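Rhamnosidase B (Bacillus sp., PDB 2OKX) is a glycoside hydrolase family 78 alpha-L-rhamnosidase that hydrolyses terminal alpha-L-rhamnosyl bonds, probably with inversion of anomeric configuration. Local coordinates at residues V625-T630 with T662-H667; E666-D669 with L673-M676. All coordinates share one frame; numbering follows the deposited sequence.

In the fold
Both contacts belong to the helical glycosidase domain, on the same side of the chain's centre and about 9 Å apart from centre to centre. From the N terminus, the chain reaches V625-T630, where helix 627-644 starts, runs back along helix 647-665 and arrives at T662-H667; contact 1 thereby closes a helical hairpin, start of one helix against end of the next. Contact 2 follows at once: E666-D669, which shares E666 and H667 with contact 1, turns back onto L673-M676 in a short loop. The two closures are sequential, not nested. They also touch: Y664 O lies 3.5 Å from L674 CD1, and P627 CG is 4.0 Å from M676 SD.

Contact 1 (V625-T630 with T662-H667); sequences VIPNWT and THYLEH
A single tyrosine from the C-terminal end of helix 647-665 reaches the first turn of helix 627-644, joining the two helices of a hairpin in the alpha-helical catalytic domain of this family. The backbones stay well apart, with P627 CA and Y664 CA 8.3 Å from each other, and the Y664 ring spans the interval. Its CG stands anti to the carbonyl carbon (chi1 -88°), which sends the phenol out from its own helix toward the other. P627 and T630 approach from the same side of the ring plane: P627 CB meets CE2 of Y664 at 3.9 Å, while T630 CG2 approaches Y664 CE1 at 3.8 Å, both obliquely. Beyond the ring, the hydroxyl lies among V625 CG1, P627 CA and T630 CB, V625 CG1 being 3.7 Å from Y664 OH. The polar end is settled by a third element: T630 OG1 and Y664 OH each hydrogen-bond to the backbone carbonyl of L613, and the two hydroxyl oxygens stand 3.3 Å apart. F631 also meets the tyrosine ring, with planes at about 60°. A leucine in place of Y664 would probably take the ring away from P627 and T630 and leave L613 O without one of its two hydroxyl partners. The contact thus pairs apolar packing along the phenol with a backbone carbonyl shared by two buried hydroxyl side chains, tying the hairpin to the loop containing L613.

Contact 2 (E666-D669 with L673-M676); sequences EHID and LLNM
The loop leaving helix 647-665 folds back on itself as a short antiparallel, hairpin-like reversal, in which I668 and L674 form a single bridge as a non-hydrogen-bonded pair, their CA atoms 4.2 Å apart. Two backbone bonds flank the bridge. N675 N gives a nearly straight one to H667 O (3.0 Å, 166° at the hydrogen); D669 N gives a weak one to L673 O, which I668 CA also approaches through a CA-H...O contact. On the H667 side, M676 lays its methyl over the imidazole: CE stands 3.9 Å from the centroid of the H667 ring, almost on the normal, a CH-pi contact reached through the bend at chi3 (87°). L674 CD1 packs 3.6 Å from H667 CB. At the other end the D669 carboxylate crosses the N675 amide with planes 63° apart, and N675 ND2 makes a weak, strongly bent bond of 3.2 Å to D669 OD2. D669 OD1 is hydrogen-bonded to S671 within the loop. L673 packs on helix 723-739, and L674 on L702 of helix 696-715. One good and one weak backbone bond thus hold the reversal, its leucines fasten it to two helices, and the D669 carboxylate binds S671 but reaches N675 only weakly.

Contact 1 (V625-T630 with T662-H667)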
loop_
_atom_site.group_PDB
_atom_site.type_symbol
_atom_site.label_atom_id
_atom_site.label_comp_id
_atom_site.label_asym_id
_atom_site.label_seq_id
_atom_site.Cartn_x
_atom_site.Cartn_y
_atom_site.Cartn_z
ATOM N N VAL A 625 -12.825 7.258 -8.409
ATOM C CA VAL A 625 -13.432 6.197 -9.195
ATOM C C VAL A 625 -12.670 5.894 -10.474
ATOM O O VAL A 625 -12.232 6.802 -11.183
ATOM C CB VAL A 625 -14.891 6.549 -9.609
ATOM C CG1 VAL A 625 -15.411 5.521 -10.615
ATOM C CG2 VAL A 625 -15.792 6.586 -8.391
ATOM N N ILE A 626 -12.509 4.605 -10.750
ATOM C CA ILE A 626 -11.875 4.141 -11.973
ATOM C C ILE A 626 -12.854 3.091 -12.494
ATOM O O ILE A 626 -12.993 2.014 -11.910
ATOM C CB ILE A 626 -10.506 3.485 -11.721
ATOM C CG1 ILE A 626 -9.524 4.519 -11.160
ATOM C CG2 ILE A 626 -9.964 2.915 -13.030
ATOM C CD1 ILE A 626 -8.129 3.967 -10.898
ATOM N N PRO A 627 -13.575 3.406 -13.581
ATOM C CA PRO A 627 -14.546 2.468 -14.154
ATOM C C PRO A 627 -14.048 1.022 -14.241
ATOM O O PRO A 627 -14.699 0.109 -13.741
ATOM C CB PRO A 627 -14.838 3.071 -15.523
ATOM C CG PRO A 627 -14.747 4.553 -15.242
ATOM C CD PRO A 627 -13.499 4.643 -14.383
ATOM N N ASN A 628 -12.897 0.818 -14.871
ATOM C CA ASN A 628 -12.347 -0.529 -15.013
ATOM C C ASN A 628 -12.150 -1.247 -13.676
ATOM O O ASN A 628 -12.339 -2.460 -13.592
ATOM C CB ASN A 628 -11.026 -0.478 -15.785
ATOM C CG ASN A 628 -11.229 -0.248 -17.275
ATOM O OD1 ASN A 628 -10.317 0.199 -17.982
ATOM N ND2 ASN A 628 -12.425 -0.566 -17.763
ATOM N N TRP A 629 -11.772 -0.516 -12.629
ATOM C CA TRP A 629 -11.581 -1.154 -11.333
ATOM C C TRP A 629 -12.905 -1.724 -10.840
ATOM O O TRP A 629 -12.952 -2.834 -10.309
ATOM C CB TRP A 629 -11.029 -0.168 -10.294
ATOM C CG TRP A 629 -9.514 0.007 -10.301
ATOM C CD1 TRP A 629 -8.730 0.335 -9.227
ATOM C CD2 TRP A 629 -8.630 -0.064 -11.432
ATOM N NE1 TRP A 629 -7.422 0.475 -9.618
ATOM C CE2 TRP A 629 -7.331 0.238 -10.964
ATOM C CE3 TRP A 629 -8.808 -0.350 -12.795
ATOM C CZ2 TRP A 629 -6.216 0.265 -11.809
ATOM C CZ3 TRP A 629 -7.698 -0.325 -13.635
ATOM C CH2 TRP A 629 -6.417 -0.019 -13.138
ATOM N N THR A 630 -13.985 -0.970 -11.015
ATOM C CA THR A 630 -15.282 -1.458 -10.577
ATOM C C THR A 630 -15.693 -2.639 -11.455
ATOM O O THR A 630 -16.288 -3.604 -10.973
ATOM C CB THR A 630 -16.344 -0.345 -10.623
ATOM O OG1 THR A 630 -16.005 0.664 -9.662
ATOM C CG2 THR A 630 -17.723 -0.901 -10.285
ATOM N N THR A 662 -26.265 -0.400 -13.255
ATOM C CA THR A 662 -27.390 0.443 -13.638
ATOM C C THR A 662 -26.914 1.881 -13.812
ATOM O O THR A 662 -27.257 2.545 -14.791
ATOM C CB THR A 662 -28.504 0.407 -12.572
ATOM O OG1 THR A 662 -29.073 -0.908 -12.522
ATOM C CG2 THR A 662 -29.597 1.425 -12.898
ATOM N N HIS A 663 -26.106 2.357 -12.868
ATOM C CA HIS A 663 -25.602 3.720 -12.945
ATOM C C HIS A 663 -24.533 3.938 -14.012
ATOM O O HIS A 663 -24.409 5.040 -14.545
ATOM C CB HIS A 663 -25.107 4.178 -11.574
ATOM C CG HIS A 663 -26.214 4.415 -10.595
ATOM N ND1 HIS A 663 -26.902 3.388 -9.986
ATOM C CD2 HIS A 663 -26.793 5.562 -10.167
ATOM C CE1 HIS A 663 -27.858 3.892 -9.226
ATOM N NE2 HIS A 663 -27.815 5.209 -9.317
ATOM N N TYR A 664 -23.761 2.906 -14.337
ATOM C CA TYR A 664 -22.754 3.068 -15.379
ATOM C C TYR A 664 -23.449 3.228 -16.730
ATOM O O TYR A 664 -22.979 3.963 -17.603
ATOM C CB TYR A 664 -21.796 1.870 -15.425
ATOM C CG TYR A 664 -20.603 2.022 -14.502
ATOM C CD1 TYR A 664 -20.611 1.480 -13.220
ATOM C CD2 TYR A 664 -19.483 2.756 -14.902
ATOM C CE1 TYR A 664 -19.534 1.669 -12.351
ATOM C CE2 TYR A 664 -18.403 2.950 -14.042
ATOM C CZ TYR A 664 -18.436 2.405 -12.769
ATOM O OH TYR A 664 -17.376 2.610 -11.910
ATOM N N LEU A 665 -24.576 2.540 -16.890
ATOM C CA LEU A 665 -25.349 2.606 -18.128
ATOM C C LEU A 665 -25.913 4.006 -18.367
ATOM O O LEU A 665 -26.074 4.432 -19.513
ATOM C CB LEU A 665 -26.492 1.586 -18.092
ATOM C CG LEU A 665 -26.095 0.120 -18.270
ATOM C CD1 LEU A 665 -27.317 -0.778 -18.116
ATOM C CD2 LEU A 665 -25.466 -0.064 -19.641
ATOM N N GLU A 666 -26.210 4.719 -17.285
ATOM C CA GLU A 666 -26.747 6.070 -17.401
ATOM C C GLU A 666 -25.698 7.018 -17.971
ATOM O O GLU A 666 -26.014 8.134 -18.374
ATOM C CB GLU A 666 -27.217 6.576 -16.035
ATOM C CG GLU A 666 -28.326 5.746 -15.411
ATOM C CD GLU A 666 -28.680 6.209 -14.012
ATOM O OE1 GLU A 666 -29.514 5.552 -13.355
ATOM O OE2 GLU A 666 -28.119 7.234 -13.567
ATOM N N HIS A 667 -24.448 6.570 -18.009
ATOM C CA HIS A 667 -23.366 7.394 -18.531
ATOM C C HIS A 667 -23.131 7.168 -20.015
ATOM O O HIS A 667 -22.190 7.708 -20.595
ATOM C CB HIS A 667 -22.087 7.144 -17.727
ATOM C CG HIS A 667 -22.105 7.785 -16.373
ATOM N ND1 HIS A 667 -21.703 9.086 -16.162
ATOM C CD2 HIS A 667 -22.543 7.328 -15.177
ATOM C CE1 HIS A 667 -21.894 9.403 -14.894
ATOM N NE2 HIS A 667 -22.404 8.354 -14.275
#

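Contact 2 (E666-D669 with L673-M676)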
loop_
_atom_site.group_PDB
_atom_site.type_symbol
_atom_site.label_atom_id
_atom_site.label_comp_id
_atom_site.label_asym_id
_atom_site.label_seq_id
_atom_site.Cartn_x
_atom_site.Cartn_y
_atom_site.Cartn_z
ATOM N N GLU A 666 -26.210 4.719 -17.285
ATOM C CA GLU A 666 -26.747 6.070 -17.401
ATOM C C GLU A 666 -25.698 7.018 -17.971
ATOM O O GLU A 666 -26.014 8.134 -18.374
ATOM C CB GLU A 666 -27.217 6.576 -16.035
ATOM C CG GLU A 666 -28.326 5.746 -15.411
ATOM C CD GLU A 666 -28.680 6.209 -14.012
ATOM O OE1 GLU A 666 -29.514 5.552 -13.355
ATOM O OE2 GLU A 666 -28.119 7.234 -13.567
ATOM N N HIS A 667 -24.448 6.570 -18.009
ATOM C CA HIS A 667 -23.366 7.394 -18.531
ATOM C C HIS A 667 -23.131 7.168 -20.015
ATOM O O HIS A 667 -22.190 7.708 -20.595
ATOM C CB HIS A 667 -22.087 7.144 -17.727
ATOM C CG HIS A 667 -22.105 7.785 -16.373
ATOM N ND1 HIS A 667 -21.703 9.086 -16.162
ATOM C CD2 HIS A 667 -22.543 7.328 -15.177
ATOM C CE1 HIS A 667 -21.894 9.403 -14.894
ATOM N NE2 HIS A 667 -22.404 8.354 -14.275
ATOM N N ILE A 668 -23.992 6.361 -20.624
ATOM C CA ILE A 668 -23.914 6.102 -22.056
ATOM C C ILE A 668 -24.869 7.109 -22.689
ATOM O O ILE A 668 -26.049 7.150 -22.341
ATOM C CB ILE A 668 -24.375 4.668 -22.404
ATOM C CG1 ILE A 668 -23.393 3.648 -21.817
ATOM C CG2 ILE A 668 -24.471 4.504 -23.916
ATOM C CD1 ILE A 668 -23.781 2.198 -22.061
ATOM N N ASP A 669 -24.362 7.928 -23.605
ATOM C CA ASP A 669 -25.193 8.943 -24.244
ATOM C C ASP A 669 -25.645 8.625 -25.669
ATOM O O ASP A 669 -25.606 7.476 -26.111
ATOM C CB ASP A 669 -24.462 10.287 -24.241
ATOM C CG ASP A 669 -23.118 10.217 -24.930
ATOM O OD1 ASP A 669 -23.016 9.539 -25.975
ATOM O OD2 ASP A 669 -22.164 10.852 -24.435
ATOM N N LEU A 673 -22.345 5.162 -26.592
ATOM C CA LEU A 673 -21.071 4.759 -26.007
ATOM C C LEU A 673 -20.899 5.356 -24.617
ATOM O O LEU A 673 -21.499 6.383 -24.288
ATOM C CB LEU A 673 -19.911 5.216 -26.898
ATOM C CG LEU A 673 -19.862 4.651 -28.321
ATOM C CD1 LEU A 673 -18.808 5.384 -29.134
ATOM C CD2 LEU A 673 -19.564 3.157 -28.270
ATOM N N LEU A 674 -20.075 4.707 -23.801
ATOM C CA LEU A 674 -19.818 5.186 -22.449
ATOM C C LEU A 674 -18.998 6.469 -22.528
ATOM O O LEU A 674 -17.867 6.462 -23.016
ATOM C CB LEU A 674 -19.052 4.129 -21.646
ATOM C CG LEU A 674 -18.741 4.490 -20.192
ATOM C CD1 LEU A 674 -20.038 4.667 -19.424
ATOM C CD2 LEU A 674 -17.885 3.395 -19.557
ATOM N N ASN A 675 -19.574 7.570 -22.055
ATOM C CA ASN A 675 -18.884 8.855 -22.073
ATOM C C ASN A 675 -18.804 9.361 -20.640
ATOM O O ASN A 675 -19.831 9.597 -20.005
ATOM C CB ASN A 675 -19.656 9.861 -22.930
ATOM C CG ASN A 675 -18.815 11.065 -23.307
ATOM O OD1 ASN A 675 -18.008 11.543 -22.510
ATOM N ND2 ASN A 675 -19.008 11.568 -24.523
ATOM N N MET A 676 -17.589 9.538 -20.130
ATOM C CA MET A 676 -17.435 9.993 -18.753
ATOM C C MET A 676 -16.316 10.989 -18.507
ATOM O O MET A 676 -15.291 10.980 -19.184
ATOM C CB MET A 676 -17.216 8.793 -17.830
ATOM C CG MET A 676 -18.362 7.814 -17.788
ATOM S SD MET A 676 -17.958 6.426 -16.736
ATOM C CE MET A 676 -18.473 7.046 -15.148
#